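Local atomic coordinates of apicoplast TIC22, putative (Plasmodium falciparum 3D7, PDB entry 4E6Z), a protein that acts as an essential chaperone required for protein import into the apicoplast, the relict plastid of the malaria parasite. Residues 78-83 and 104-109; 98-103 and 164-169; 111-116 and 126-131; 168-173 and 190-195. All blocks are in the same frame, centred on the assembly; numbering follows the deposited sequence.

Contact 1 (78-83 and 104-109); sequences PVFLIT and LCPYDA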
loop_
_atom_site.group_PDB
_atom_site.type_symbol
_atom_site.label_atom_id
_atom_site.label_comp_id
_atom_site.label_asym_id
_atom_site.label_seq_id
_atom_site.Cartn_x
_atom_site.Cartn_y
_atom_site.Cartn_z
ATOM N N PRO A 78 1.378 -6.317 -1.174
ATOM C CA PRO A 78 1.230 -6.291 -2.632
ATOM C C PRO A 78 1.232 -4.867 -3.172
ATOM O O PRO A 78 0.732 -3.959 -2.509
ATOM C CB PRO A 78 -0.153 -6.921 -2.859
ATOM C CG PRO A 78 -0.487 -7.622 -1.578
ATOM C CD PRO A 78 0.158 -6.803 -0.511
ATOM N N VAL A 79 1.804 -4.684 -4.359
ATOM C CA VAL A 79 1.739 -3.417 -5.078
ATOM C C VAL A 79 1.353 -3.708 -6.527
ATOM O O VAL A 79 1.777 -4.716 -7.102
ATOM C CB VAL A 79 3.082 -2.672 -5.043
ATOM C CG1 VAL A 79 3.015 -1.397 -5.897
ATOM C CG2 VAL A 79 3.470 -2.353 -3.614
ATOM N N PHE A 80 0.549 -2.831 -7.117
ATOM C CA PHE A 80 -0.016 -3.104 -8.431
ATOM C C PHE A 80 0.366 -2.075 -9.482
ATOM O O PHE A 80 0.383 -0.875 -9.220
ATOM C CB PHE A 80 -1.536 -3.240 -8.338
ATOM C CG PHE A 80 -1.981 -4.308 -7.387
ATOM C CD1 PHE A 80 -2.209 -5.601 -7.828
ATOM C CD2 PHE A 80 -2.142 -4.024 -6.038
ATOM C CE1 PHE A 80 -2.606 -6.591 -6.942
ATOM C CE2 PHE A 80 -2.536 -5.006 -5.152
ATOM C CZ PHE A 80 -2.772 -6.291 -5.603
ATOM N N LEU A 81 0.683 -2.568 -10.675
ATOM C CA LEU A 81 1.005 -1.707 -11.803
ATOM C C LEU A 81 0.177 -2.101 -13.014
ATOM O O LEU A 81 -0.339 -3.215 -13.096
ATOM C CB LEU A 81 2.491 -1.795 -12.150
ATOM C CG LEU A 81 3.537 -1.314 -11.146
ATOM C CD1 LEU A 81 3.864 -2.419 -10.169
ATOM C CD2 LEU A 81 4.797 -0.881 -11.868
ATOM N N ILE A 82 0.043 -1.180 -13.956
ATOM C CA ILE A 82 -0.601 -1.491 -15.220
ATOM C C ILE A 82 0.509 -1.707 -16.244
ATOM O O ILE A 82 1.434 -0.903 -16.348
ATOM C CB ILE A 82 -1.575 -0.379 -15.667
ATOM C CG1 ILE A 82 -2.795 -0.330 -14.741
ATOM C CG2 ILE A 82 -2.041 -0.620 -17.094
ATOM C CD1 ILE A 82 -2.486 0.071 -13.324
ATOM N N THR A 83 0.441 -2.811 -16.975
ATOM C CA THR A 83 1.514 -3.156 -17.896
ATOM C C THR A 83 0.964 -3.671 -19.210
ATOM O O THR A 83 -0.228 -3.961 -19.320
ATOM C CB THR A 83 2.420 -4.260 -17.309
ATOM O OG1 THR A 83 1.698 -5.499 -17.257
ATOM C CG2 THR A 83 2.894 -3.890 -15.906
ATOM N N LEU A 104 -1.184 0.796 -4.180
ATOM C CA LEU A 104 -1.308 -0.096 -3.032
ATOM C C LEU A 104 -2.657 -0.804 -3.055
ATOM O O LEU A 104 -2.824 -1.860 -2.445
ATOM C CB LEU A 104 -1.111 0.673 -1.724
ATOM C CG LEU A 104 0.353 0.897 -1.339
ATOM C CD1 LEU A 104 0.515 2.088 -0.404
ATOM C CD2 LEU A 104 0.941 -0.366 -0.718
ATOM N N CYS A 105 -3.614 -0.217 -3.771
ATOM C CA CYS A 105 -4.946 -0.804 -3.916
ATOM C C CYS A 105 -5.200 -1.177 -5.368
ATOM O O CYS A 105 -5.104 -0.326 -6.253
ATOM C CB CYS A 105 -6.027 0.162 -3.421
ATOM S SG CYS A 105 -7.728 -0.403 -3.688
ATOM N N PRO A 106 -5.525 -2.456 -5.613
ATOM C CA PRO A 106 -5.664 -2.996 -6.971
ATOM C C PRO A 106 -6.827 -2.356 -7.720
ATOM O O PRO A 106 -6.819 -2.324 -8.949
ATOM C CB PRO A 106 -5.950 -4.481 -6.727
ATOM C CG PRO A 106 -6.570 -4.515 -5.355
ATOM C CD PRO A 106 -5.847 -3.460 -4.582
ATOM N N TYR A 107 -7.815 -1.857 -6.990
ATOM C CA TYR A 107 -8.982 -1.256 -7.625
ATOM C C TYR A 107 -8.684 0.160 -8.110
ATOM O O TYR A 107 -9.312 0.641 -9.045
ATOM C CB TYR A 107 -10.193 -1.301 -6.687
ATOM C CG TYR A 107 -10.518 -2.707 -6.233
ATOM C CD1 TYR A 107 -11.026 -3.645 -7.123
ATOM C CD2 TYR A 107 -10.298 -3.103 -4.921
ATOM C CE1 TYR A 107 -11.314 -4.937 -6.715
ATOM C CE2 TYR A 107 -10.584 -4.390 -4.503
ATOM C CZ TYR A 107 -11.093 -5.302 -5.404
ATOM O OH TYR A 107 -11.377 -6.584 -4.989
ATOM N N ASP A 108 -7.718 0.820 -7.476
ATOM C CA ASP A 108 -7.223 2.094 -7.980
ATOM C C ASP A 108 -6.496 1.856 -9.310
ATOM O O ASP A 108 -6.613 2.650 -10.235
ATOM C CB ASP A 108 -6.270 2.748 -6.979
ATOM C CG ASP A 108 -6.975 3.239 -5.712
ATOM O OD1 ASP A 108 -8.217 3.136 -5.618
ATOM O OD2 ASP A 108 -6.269 3.738 -4.810
ATOM N N ALA A 109 -5.744 0.760 -9.391
ATOM C CA ALA A 109 -5.049 0.392 -10.625
ATOM C C ALA A 109 -6.039 0.039 -11.729
ATOM O O ALA A 109 -5.894 0.485 -12.865
ATOM C CB ALA A 109 -4.099 -0.768 -10.380
HETATM O O HOH W 1 -1.524 -3.679 -1.043
#
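With CG anti to its carbonyl carbon (chi1 -58°) and the ring turned upright on CB (chi2 -92°), Phe80 lays one face of its phenyl against Pro106. Pro106 CB stands 3.7 Å from the centroid of the Phe80 ring, almost on the ring normal, a CH-pi contact. The pyrrolidine suits the first turn of a helix, where a residue's N-H has no acceptor within the helix, so proline's missing proton costs no helical bond, and it offers apolar C-H groups to the ring face. One turn on, Ala109 is small enough for strand 78-83 to come close: its CB lies 3.5 Å from Ile82 CD1 and 4.1 Å from Phe80 CB. At the other end a water donates to both Pro78 O (2.7 Å) and Leu104 O (2.6 Å), joining two carbonyls that cannot bond to each other. Strand 78-83, which pairs along one edge with strand 129-134, lies against the start of helix 106-119, while Tyr266 and Leu267 of helix 261-272 also pack on Phe80.

Contact 2 (98-103 and 164-169); sequences QVCYMF and IYWKLI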
loop_
_atom_site.group_PDB
_atom_site.type_symbol
_atom_site.label_atom_id
_atom_site.label_comp_id
_atom_site.label_asym_id
_atom_site.label_seq_id
_atom_site.Cartn_x
_atom_site.Cartn_y
_atom_site.Cartn_z
ATOM N N GLN A 98 10.035 11.093 -16.313
ATOM C CA GLN A 98 9.331 9.884 -16.711
ATOM C C GLN A 98 8.739 9.225 -15.473
ATOM O O GLN A 98 9.472 8.787 -14.590
ATOM C CB GLN A 98 10.285 8.919 -17.414
ATOM C CG GLN A 98 10.899 9.467 -18.691
ATOM C CD GLN A 98 11.919 8.522 -19.292
ATOM O OE1 GLN A 98 11.579 7.653 -20.094
ATOM N NE2 GLN A 98 13.177 8.683 -18.899
ATOM N N VAL A 99 7.414 9.158 -15.410
ATOM C CA VAL A 99 6.741 8.648 -14.221
ATOM C C VAL A 99 5.986 7.344 -14.452
ATOM O O VAL A 99 5.245 7.203 -15.422
ATOM C CB VAL A 99 5.757 9.684 -13.650
ATOM C CG1 VAL A 99 4.958 9.080 -12.510
ATOM C CG2 VAL A 99 6.509 10.914 -13.182
ATOM N N CYS A 100 6.182 6.393 -13.544
ATOM C CA CYS A 100 5.368 5.186 -13.510
ATOM C C CYS A 100 4.572 5.126 -12.206
ATOM O O CYS A 100 5.035 5.586 -11.166
ATOM C CB CYS A 100 6.227 3.929 -13.700
ATOM S SG CYS A 100 6.833 3.705 -15.406
ATOM N N TYR A 101 3.373 4.561 -12.278
ATOM C CA TYR A 101 2.450 4.534 -11.150
ATOM C C TYR A 101 2.374 3.168 -10.481
ATOM O O TYR A 101 2.192 2.148 -11.140
ATOM C CB TYR A 101 1.057 4.968 -11.610
ATOM C CG TYR A 101 1.003 6.414 -12.037
ATOM C CD1 TYR A 101 0.819 7.423 -11.105
ATOM C CD2 TYR A 101 1.152 6.773 -13.371
ATOM C CE1 TYR A 101 0.777 8.751 -11.487
ATOM C CE2 TYR A 101 1.111 8.100 -13.764
ATOM C CZ TYR A 101 0.925 9.085 -12.815
ATOM O OH TYR A 101 0.879 10.406 -13.191
HETATM N N MSE A 102 2.517 3.158 -9.164
HETATM C CA MSE A 102 2.393 1.935 -8.387
HETATM C C MSE A 102 1.280 2.104 -7.358
HETATM O O MSE A 102 1.299 3.043 -6.570
HETATM C CB MSE A 102 3.708 1.633 -7.684
HETATM C CG MSE A 102 4.891 1.607 -8.618
HETATM SE SE MSE A 102 6.556 1.199 -7.705
HETATM C CE MSE A 102 6.598 2.675 -6.425
ATOM N N PHE A 103 0.303 1.204 -7.381
ATOM C CA PHE A 103 -0.873 1.336 -6.526
ATOM C C PHE A 103 -0.858 0.328 -5.380
ATOM O O PHE A 103 -0.555 -0.849 -5.577
ATOM C CB PHE A 103 -2.154 1.168 -7.347
ATOM C CG PHE A 103 -2.300 2.172 -8.458
ATOM C CD1 PHE A 103 -2.993 3.354 -8.253
ATOM C CD2 PHE A 103 -1.742 1.933 -9.709
ATOM C CE1 PHE A 103 -3.128 4.283 -9.269
ATOM C CE2 PHE A 103 -1.876 2.857 -10.735
ATOM C CZ PHE A 103 -2.572 4.036 -10.516
ATOM N N ILE A 164 13.351 6.884 -14.481
ATOM C CA ILE A 164 11.929 6.779 -14.188
ATOM C C ILE A 164 11.626 7.084 -12.728
ATOM O O ILE A 164 12.245 6.525 -11.825
ATOM C CB ILE A 164 11.392 5.374 -14.518
ATOM C CG1 ILE A 164 11.534 5.085 -16.014
ATOM C CG2 ILE A 164 9.941 5.238 -14.070
ATOM C CD1 ILE A 164 11.079 3.697 -16.414
ATOM N N TYR A 165 10.669 7.976 -12.503
ATOM C CA TYR A 165 10.188 8.251 -11.157
ATOM C C TYR A 165 9.029 7.321 -10.806
ATOM O O TYR A 165 7.927 7.449 -11.342
ATOM C CB TYR A 165 9.766 9.716 -11.016
ATOM C CG TYR A 165 9.151 10.042 -9.672
ATOM C CD1 TYR A 165 9.905 9.980 -8.508
ATOM C CD2 TYR A 165 7.818 10.414 -9.567
ATOM C CE1 TYR A 165 9.349 10.275 -7.278
ATOM C CE2 TYR A 165 7.252 10.712 -8.341
ATOM C CZ TYR A 165 8.022 10.640 -7.200
ATOM O OH TYR A 165 7.463 10.936 -5.976
ATOM N N TRP A 166 9.291 6.378 -9.909
ATOM C CA TRP A 166 8.279 5.426 -9.472
ATOM C C TRP A 166 7.414 6.032 -8.372
ATOM O O TRP A 166 7.867 6.210 -7.243
ATOM C CB TRP A 166 8.946 4.140 -8.984
ATOM C CG TRP A 166 9.764 3.478 -10.046
ATOM C CD1 TRP A 166 11.106 3.630 -10.271
ATOM C CD2 TRP A 166 9.292 2.565 -11.041
ATOM N NE1 TRP A 166 11.496 2.860 -11.341
ATOM C CE2 TRP A 166 10.399 2.198 -11.834
ATOM C CE3 TRP A 166 8.039 2.020 -11.340
ATOM C CZ2 TRP A 166 10.293 1.313 -12.903
ATOM C CZ3 TRP A 166 7.933 1.142 -12.404
ATOM C CH2 TRP A 166 9.053 0.796 -13.170
ATOM N N LYS A 167 6.168 6.350 -8.713
ATOM C CA LYS A 167 5.256 7.026 -7.794
ATOM C C LYS A 167 4.299 6.049 -7.115
ATOM O O LYS A 167 3.496 5.391 -7.773
ATOM C CB LYS A 167 4.469 8.105 -8.539
ATOM C CG LYS A 167 3.435 8.827 -7.701
ATOM C CD LYS A 167 2.611 9.779 -8.557
ATOM C CE LYS A 167 3.436 10.968 -9.020
ATOM N NZ LYS A 167 3.847 11.833 -7.879
ATOM N N LEU A 168 4.392 5.966 -5.792
ATOM C CA LEU A 168 3.531 5.079 -5.018
ATOM C C LEU A 168 2.212 5.774 -4.689
ATOM O O LEU A 168 2.205 6.894 -4.178
ATOM C CB LEU A 168 4.244 4.640 -3.735
ATOM C CG LEU A 168 3.547 3.636 -2.809
ATOM C CD1 LEU A 168 3.372 2.286 -3.486
ATOM C CD2 LEU A 168 4.329 3.483 -1.513
ATOM N N ILE A 169 1.101 5.109 -4.985
ATOM C CA ILE A 169 -0.225 5.660 -4.718
ATOM C C ILE A 169 -0.969 4.887 -3.628
ATOM O O ILE A 169 -1.388 3.748 -3.847
ATOM C CB ILE A 169 -1.102 5.635 -5.985
ATOM C CG1 ILE A 169 -0.335 6.192 -7.185
ATOM C CG2 ILE A 169 -2.397 6.402 -5.748
ATOM C CD1 ILE A 169 0.128 7.616 -6.999
#
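Met102, a selenomethionine, crosses Trp166 of the neighbouring parallel strand 164-169 at about a right angle. Its CB lies 3.8 Å from Lys167 O; CG approaches the indole at Trp166 CE3; SE sits obliquely to the six-membered ring, a Met-aromatic contact. A bend at chi3 (-59°) brings the terminal CE to 3.8 Å from Trp166 CB and near Leu168 CB. Methionine's long unbranched chain suits this place because it can follow the contour of a wide ring. Cys100, on the same face of the sheet, is slim enough to let the indole in: its CB is 3.5 Å from Trp166 CZ3, and SG meets Ile164 CG2. On the other face Lys167 CD lies 3.6 Å from Tyr101 CE1, the two chains side by side, while the Tyr101 hydroxyl bonds to Glu94. Lys167 bonds to two residues of the other strand, as in parallel pairing: its N donates to Cys100 O (2.8 Å, 171° at the hydrogen) and its O accepts from Met102 N (2.8 Å). The chemistry implies a division of labour: alternate main-chain groups facing each other pair between the strands, leaving Cys100, Met102, Ile164, Trp166 and Leu168 to form a largely apolar face.

Contact 3 (111-116 and 126-131); sequences NMLNDM and GNIKIH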
loop_
_atom_site.group_PDB
_atom_site.type_symbol
_atom_site.label_atom_id
_atom_site.label_comp_id
_atom_site.label_asym_id
_atom_site.label_seq_id
_atom_site.Cartn_x
_atom_site.Cartn_y
_atom_site.Cartn_z
ATOM N N ASN A 111 -8.934 1.152 -12.001
ATOM C CA ASN A 111 -9.541 2.408 -12.408
ATOM C C ASN A 111 -8.704 3.133 -13.454
ATOM O O ASN A 111 -9.243 3.709 -14.390
ATOM C CB ASN A 111 -9.768 3.323 -11.203
ATOM C CG ASN A 111 -10.194 4.720 -11.611
ATOM O OD1 ASN A 111 -11.277 4.917 -12.164
ATOM N ND2 ASN A 111 -9.331 5.698 -11.358
HETATM N N MSE A 112 -7.385 3.122 -13.281
HETATM C CA MSE A 112 -6.510 3.789 -14.235
HETATM C C MSE A 112 -6.483 3.036 -15.559
HETATM O O MSE A 112 -6.531 3.646 -16.626
HETATM C CB MSE A 112 -5.096 3.941 -13.685
HETATM C CG MSE A 112 -4.221 4.829 -14.552
HETATM SE SE MSE A 112 -2.332 4.832 -14.074
HETATM C CE MSE A 112 -1.947 2.964 -14.379
ATOM N N LEU A 113 -6.412 1.710 -15.478
ATOM C CA LEU A 113 -6.512 0.866 -16.658
ATOM C C LEU A 113 -7.807 1.171 -17.409
ATOM O O LEU A 113 -7.813 1.319 -18.630
ATOM C CB LEU A 113 -6.458 -0.612 -16.264
ATOM C CG LEU A 113 -6.640 -1.651 -17.378
ATOM C CD1 LEU A 113 -5.841 -2.922 -17.079
ATOM C CD2 LEU A 113 -8.109 -1.980 -17.589
ATOM N N ASN A 114 -8.907 1.263 -16.671
ATOM C CA ASN A 114 -10.196 1.584 -17.272
ATOM C C ASN A 114 -10.194 2.948 -17.963
ATOM O O ASN A 114 -10.807 3.113 -19.016
ATOM C CB ASN A 114 -11.311 1.507 -16.227
ATOM C CG ASN A 114 -11.606 0.083 -15.793
ATOM O OD1 ASN A 114 -11.297 -0.871 -16.504
ATOM N ND2 ASN A 114 -12.216 -0.066 -14.625
ATOM N N ASP A 115 -9.501 3.918 -17.371
ATOM C CA ASP A 115 -9.388 5.249 -17.962
ATOM C C ASP A 115 -8.567 5.216 -19.250
ATOM O O ASP A 115 -8.838 5.956 -20.192
ATOM C CB ASP A 115 -8.748 6.225 -16.973
ATOM C CG ASP A 115 -9.734 6.739 -15.932
ATOM O OD1 ASP A 115 -10.952 6.496 -16.086
ATOM O OD2 ASP A 115 -9.285 7.387 -14.963
HETATM N N MSE A 116 -7.553 4.361 -19.275
HETATM C CA MSE A 116 -6.718 4.221 -20.458
HETATM C C MSE A 116 -7.516 3.629 -21.612
HETATM O O MSE A 116 -7.496 4.157 -22.716
HETATM C CB MSE A 116 -5.492 3.376 -20.142
HETATM C CG MSE A 116 -4.549 4.068 -19.177
HETATM SE SE MSE A 116 -3.210 2.887 -18.408
HETATM C CE MSE A 116 -2.211 4.191 -17.388
ATOM N N GLY A 126 -6.886 -4.803 -25.331
ATOM C CA GLY A 126 -6.253 -6.098 -25.515
ATOM C C GLY A 126 -4.762 -6.100 -25.229
ATOM O O GLY A 126 -4.104 -7.135 -25.340
ATOM N N ASN A 127 -4.232 -4.942 -24.845
ATOM C CA ASN A 127 -2.796 -4.782 -24.633
ATOM C C ASN A 127 -2.406 -4.429 -23.199
ATOM O O ASN A 127 -1.239 -4.151 -22.929
ATOM C CB ASN A 127 -2.239 -3.710 -25.571
ATOM C CG ASN A 127 -2.579 -3.971 -27.023
ATOM O OD1 ASN A 127 -2.514 -5.107 -27.495
ATOM N ND2 ASN A 127 -2.941 -2.915 -27.743
ATOM N N ILE A 128 -3.364 -4.419 -22.280
ATOM C CA ILE A 128 -3.031 -4.044 -20.906
ATOM C C ILE A 128 -3.613 -4.951 -19.821
ATOM O O ILE A 128 -4.688 -5.527 -19.972
ATOM C CB ILE A 128 -3.360 -2.566 -20.603
ATOM C CG1 ILE A 128 -4.853 -2.289 -20.753
ATOM C CG2 ILE A 128 -2.557 -1.643 -21.507
ATOM C CD1 ILE A 128 -5.207 -0.863 -20.411
ATOM N N LYS A 129 -2.878 -5.069 -18.723
ATOM C CA LYS A 129 -3.281 -5.921 -17.617
ATOM C C LYS A 129 -2.751 -5.337 -16.320
ATOM O O LYS A 129 -1.934 -4.411 -16.330
ATOM C CB LYS A 129 -2.716 -7.336 -17.795
ATOM C CG LYS A 129 -1.218 -7.417 -17.546
ATOM C CD LYS A 129 -0.718 -8.849 -17.494
ATOM C CE LYS A 129 0.679 -8.903 -16.889
ATOM N NZ LYS A 129 1.594 -9.790 -17.662
ATOM N N ILE A 130 -3.211 -5.892 -15.204
ATOM C CA ILE A 130 -2.705 -5.520 -13.894
ATOM C C ILE A 130 -1.591 -6.489 -13.535
ATOM O O ILE A 130 -1.740 -7.700 -13.686
ATOM C CB ILE A 130 -3.806 -5.608 -12.823
ATOM C CG1 ILE A 130 -5.025 -4.775 -13.238
ATOM C CG2 ILE A 130 -3.268 -5.182 -11.452
ATOM C CD1 ILE A 130 -4.762 -3.291 -13.323
ATOM N N HIS A 131 -0.471 -5.954 -13.071
ATOM C CA HIS A 131 0.650 -6.786 -12.664
ATOM C C HIS A 131 1.038 -6.494 -11.216
ATOM O O HIS A 131 1.024 -5.345 -10.778
ATOM C CB HIS A 131 1.838 -6.564 -13.595
ATOM C CG HIS A 131 3.026 -7.403 -13.262
ATOM N ND1 HIS A 131 2.983 -8.783 -13.241
ATOM C CD2 HIS A 131 4.300 -7.067 -12.947
ATOM C CE1 HIS A 131 4.169 -9.254 -12.912
ATOM N NE2 HIS A 131 4.990 -8.233 -12.730
#
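The helical backbone of 111-116 comes near the extended backbone of 126-131 at Leu113 and Ile128, whose CA atoms are 7.4 Å apart, too far for main-chain pairing but right for interlocking side chains. This is helix-on-strand packing: helix 106-119 rests on the loop residue Ile128 and the first residues of strand 129-134, which pairs antiparallel with strand 78-83. Leu113 and Ile128 carry most of it, their CB atoms directed at each other's segment and their chains sliding past one another in opposite directions. Extension of Leu113 away from the helix, CG anti to its backbone N (chi1 176°), brings CD1 over the strand, where it reaches Ile130 CD1 at 3.9 Å and Lys129 CA at 4.0 Å. In Ile128, CG1 is wedged between the backbone N and the carbonyl carbon (chi1 62°), which aims the longer branch at the helix. Branched aliphatic residues suit this place, since they fill the gap between helix and strand without polar groups that would need partners. Lys129 instead directs its CB away from the helix, and its amine bonds to Ser87. On the following turn, the CB of Met116, a selenomethionine, is 4.3 Å from Ile128 CD1, while its selenium end leads away. That same methyl, Ile128 CD1, sits tightly against Leu113 CG at 3.4 Å, and lies 3.8 Å from Leu113 O.

Contact 4 (168-173 and 190-195); sequences LISSKR and LMYPVF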
loop_
_atom_site.group_PDB
_atom_site.type_symbol
_atom_site.label_atom_id
_atom_site.label_comp_id
_atom_site.label_asym_id
_atom_site.label_seq_id
_atom_site.Cartn_x
_atom_site.Cartn_y
_atom_site.Cartn_z
ATOM N N LEU A 168 4.392 5.966 -5.792
ATOM C CA LEU A 168 3.531 5.079 -5.018
ATOM C C LEU A 168 2.212 5.774 -4.689
ATOM O O LEU A 168 2.205 6.894 -4.178
ATOM C CB LEU A 168 4.244 4.640 -3.735
ATOM C CG LEU A 168 3.547 3.636 -2.809
ATOM C CD1 LEU A 168 3.372 2.286 -3.486
ATOM C CD2 LEU A 168 4.329 3.483 -1.513
ATOM N N ILE A 169 1.101 5.109 -4.985
ATOM C CA ILE A 169 -0.225 5.660 -4.718
ATOM C C ILE A 169 -0.969 4.887 -3.628
ATOM O O ILE A 169 -1.388 3.748 -3.847
ATOM C CB ILE A 169 -1.102 5.635 -5.985
ATOM C CG1 ILE A 169 -0.335 6.192 -7.185
ATOM C CG2 ILE A 169 -2.397 6.402 -5.748
ATOM C CD1 ILE A 169 0.128 7.616 -6.999
ATOM N N SER A 170 -1.148 5.510 -2.464
ATOM C CA SER A 170 -1.915 4.890 -1.387
ATOM C C SER A 170 -3.354 4.647 -1.822
ATOM O O SER A 170 -3.850 5.301 -2.730
ATOM C CB SER A 170 -1.898 5.758 -0.122
ATOM O OG SER A 170 -0.635 5.724 0.514
ATOM N N SER A 171 -4.016 3.696 -1.172
ATOM C CA SER A 171 -5.422 3.423 -1.440
ATOM C C SER A 171 -6.239 4.702 -1.350
ATOM O O SER A 171 -6.213 5.396 -0.332
ATOM C CB SER A 171 -5.967 2.393 -0.450
ATOM O OG SER A 171 -7.367 2.228 -0.609
ATOM N N LYS A 172 -6.962 5.012 -2.418
ATOM C CA LYS A 172 -7.777 6.220 -2.457
ATOM C C LYS A 172 -8.778 6.229 -1.301
ATOM O O LYS A 172 -9.002 7.258 -0.671
ATOM C CB LYS A 172 -8.512 6.316 -3.793
ATOM C CG LYS A 172 -9.321 7.584 -3.979
ATOM C CD LYS A 172 -10.234 7.470 -5.190
ATOM C CE LYS A 172 -10.909 8.794 -5.502
ATOM N NZ LYS A 172 -9.933 9.824 -5.966
ATOM N N ARG A 173 -9.365 5.069 -1.029
ATOM C CA ARG A 173 -10.386 4.935 0.002
ATOM C C ARG A 173 -9.807 5.052 1.421
ATOM O O ARG A 173 -10.473 5.539 2.330
ATOM C CB ARG A 173 -11.128 3.606 -0.171
ATOM C CG ARG A 173 -12.248 3.380 0.826
ATOM C CD ARG A 173 -12.877 2.005 0.652
ATOM N NE ARG A 173 -11.908 0.931 0.847
ATOM C CZ ARG A 173 -12.232 -0.345 1.046
ATOM N NH1 ARG A 173 -13.506 -0.710 1.087
ATOM N NH2 ARG A 173 -11.278 -1.253 1.212
ATOM N N LEU A 190 -0.553 14.331 5.303
ATOM C CA LEU A 190 -1.045 12.970 5.108
ATOM C C LEU A 190 -0.429 12.360 3.852
ATOM O O LEU A 190 -0.673 12.832 2.741
ATOM C CB LEU A 190 -2.570 12.949 5.006
ATOM C CG LEU A 190 -3.172 11.593 4.625
ATOM C CD1 LEU A 190 -2.809 10.528 5.653
ATOM C CD2 LEU A 190 -4.680 11.696 4.453
HETATM N N MSE A 191 0.369 11.313 4.032
HETATM C CA MSE A 191 1.114 10.731 2.924
HETATM C C MSE A 191 0.717 9.290 2.616
HETATM O O MSE A 191 -0.081 9.034 1.712
HETATM C CB MSE A 191 2.619 10.820 3.191
HETATM C CG MSE A 191 3.248 12.148 2.795
HETATM SE SE MSE A 191 3.577 12.296 0.873
HETATM C CE MSE A 191 1.749 12.569 0.234
ATOM N N TYR A 192 1.292 8.354 3.362
ATOM C CA TYR A 192 1.023 6.937 3.150
ATOM C C TYR A 192 0.448 6.326 4.417
ATOM O O TYR A 192 1.168 5.721 5.211
ATOM C CB TYR A 192 2.295 6.207 2.731
ATOM C CG TYR A 192 2.918 6.756 1.469
ATOM C CD1 TYR A 192 2.519 6.301 0.221
ATOM C CD2 TYR A 192 3.901 7.734 1.527
ATOM C CE1 TYR A 192 3.087 6.804 -0.939
ATOM C CE2 TYR A 192 4.477 8.239 0.374
ATOM C CZ TYR A 192 4.066 7.770 -0.857
ATOM O OH TYR A 192 4.633 8.273 -2.003
ATOM N N PRO A 193 -0.866 6.485 4.603
ATOM C CA PRO A 193 -1.555 6.100 5.837
ATOM C C PRO A 193 -1.513 4.601 6.155
ATOM O O PRO A 193 -1.676 3.749 5.280
ATOM C CB PRO A 193 -3.002 6.548 5.581
ATOM C CG PRO A 193 -3.125 6.610 4.089
ATOM C CD PRO A 193 -1.785 7.068 3.610
ATOM N N VAL A 194 -1.270 4.301 7.424
ATOM C CA VAL A 194 -1.550 2.988 7.983
ATOM C C VAL A 194 -2.245 3.230 9.319
ATOM O O VAL A 194 -2.015 4.253 9.960
ATOM C CB VAL A 194 -0.277 2.129 8.161
ATOM C CG1 VAL A 194 0.189 1.585 6.811
ATOM C CG2 VAL A 194 0.825 2.938 8.816
ATOM N N PHE A 195 -3.106 2.301 9.720
ATOM C CA PHE A 195 -3.929 2.481 10.911
ATOM C C PHE A 195 -3.542 1.513 12.026
ATOM O O PHE A 195 -3.158 0.374 11.765
ATOM C CB PHE A 195 -5.407 2.288 10.559
ATOM C CG PHE A 195 -5.877 3.143 9.414
ATOM C CD1 PHE A 195 -6.452 4.383 9.647
ATOM C CD2 PHE A 195 -5.743 2.706 8.106
ATOM C CE1 PHE A 195 -6.880 5.172 8.594
ATOM C CE2 PHE A 195 -6.176 3.488 7.049
ATOM C CZ PHE A 195 -6.746 4.722 7.293
HETATM O O HOH W 2 -0.601 3.532 2.392
#
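Ser170 OG is held to the facing segment by a water 2.9 Å away that donates to Pro193 O at 3.1 Å. Ser170 belongs to the short loop between strand 164-169 and helix 172-179, and the water bridges this loop to the start of strand 193-203, in a different sheet. Carbon also lies close to the hydroxyl: Ser170 OG is 3.2 Å from Tyr192 CD1 and 3.6 Å from Pro193 CD. A small polar residue suits the spot, for it leaves room for both rings and still reaches the water. Next along the chain, Ser171 is the N-cap of helix 172-179, its OG accepting a weak bond from Gln174 N. Tyr192, its CG beside the backbone N (chi1 -58°), reaches across to Leu168, the two side chains crossing at a slant. The tyrosine is long enough for Leu168 CD2 to meet its rim at CE1 (3.6 Å) from above the ring plane. Met243 of helix 243-247 packs against both Leu168 and Tyr192, while Val240 and Leu175 lie on Pro193. The Tyr192 ring presents its edge to the main chain of 168-173, with CE1 3.4 Å from Leu168 O, near the ring plane.

Contacts 1 and 4 are buried, contact 2 is partly so, and contact 3 lies at the surface. Contacts 1 and 3 use successive turns of helix 106-119 against the paired strands 78-83 and 129-134, and both rely on apolar side chains, with an aromatic ring at the centre of the first and aliphatic groups alone touching in the second. Contact 2 differs in adding main-chain bonds between neighbouring strands to its side-chain packing. Phe80 N to Phe103 O (2.7 Å) probably joins it to contact 1, as does Leu104 N to Ile169 O (3.0 Å). Contact 4 begins where strand 164-169 ends and turns toward another sheet; like contact 1, it includes a bridging water.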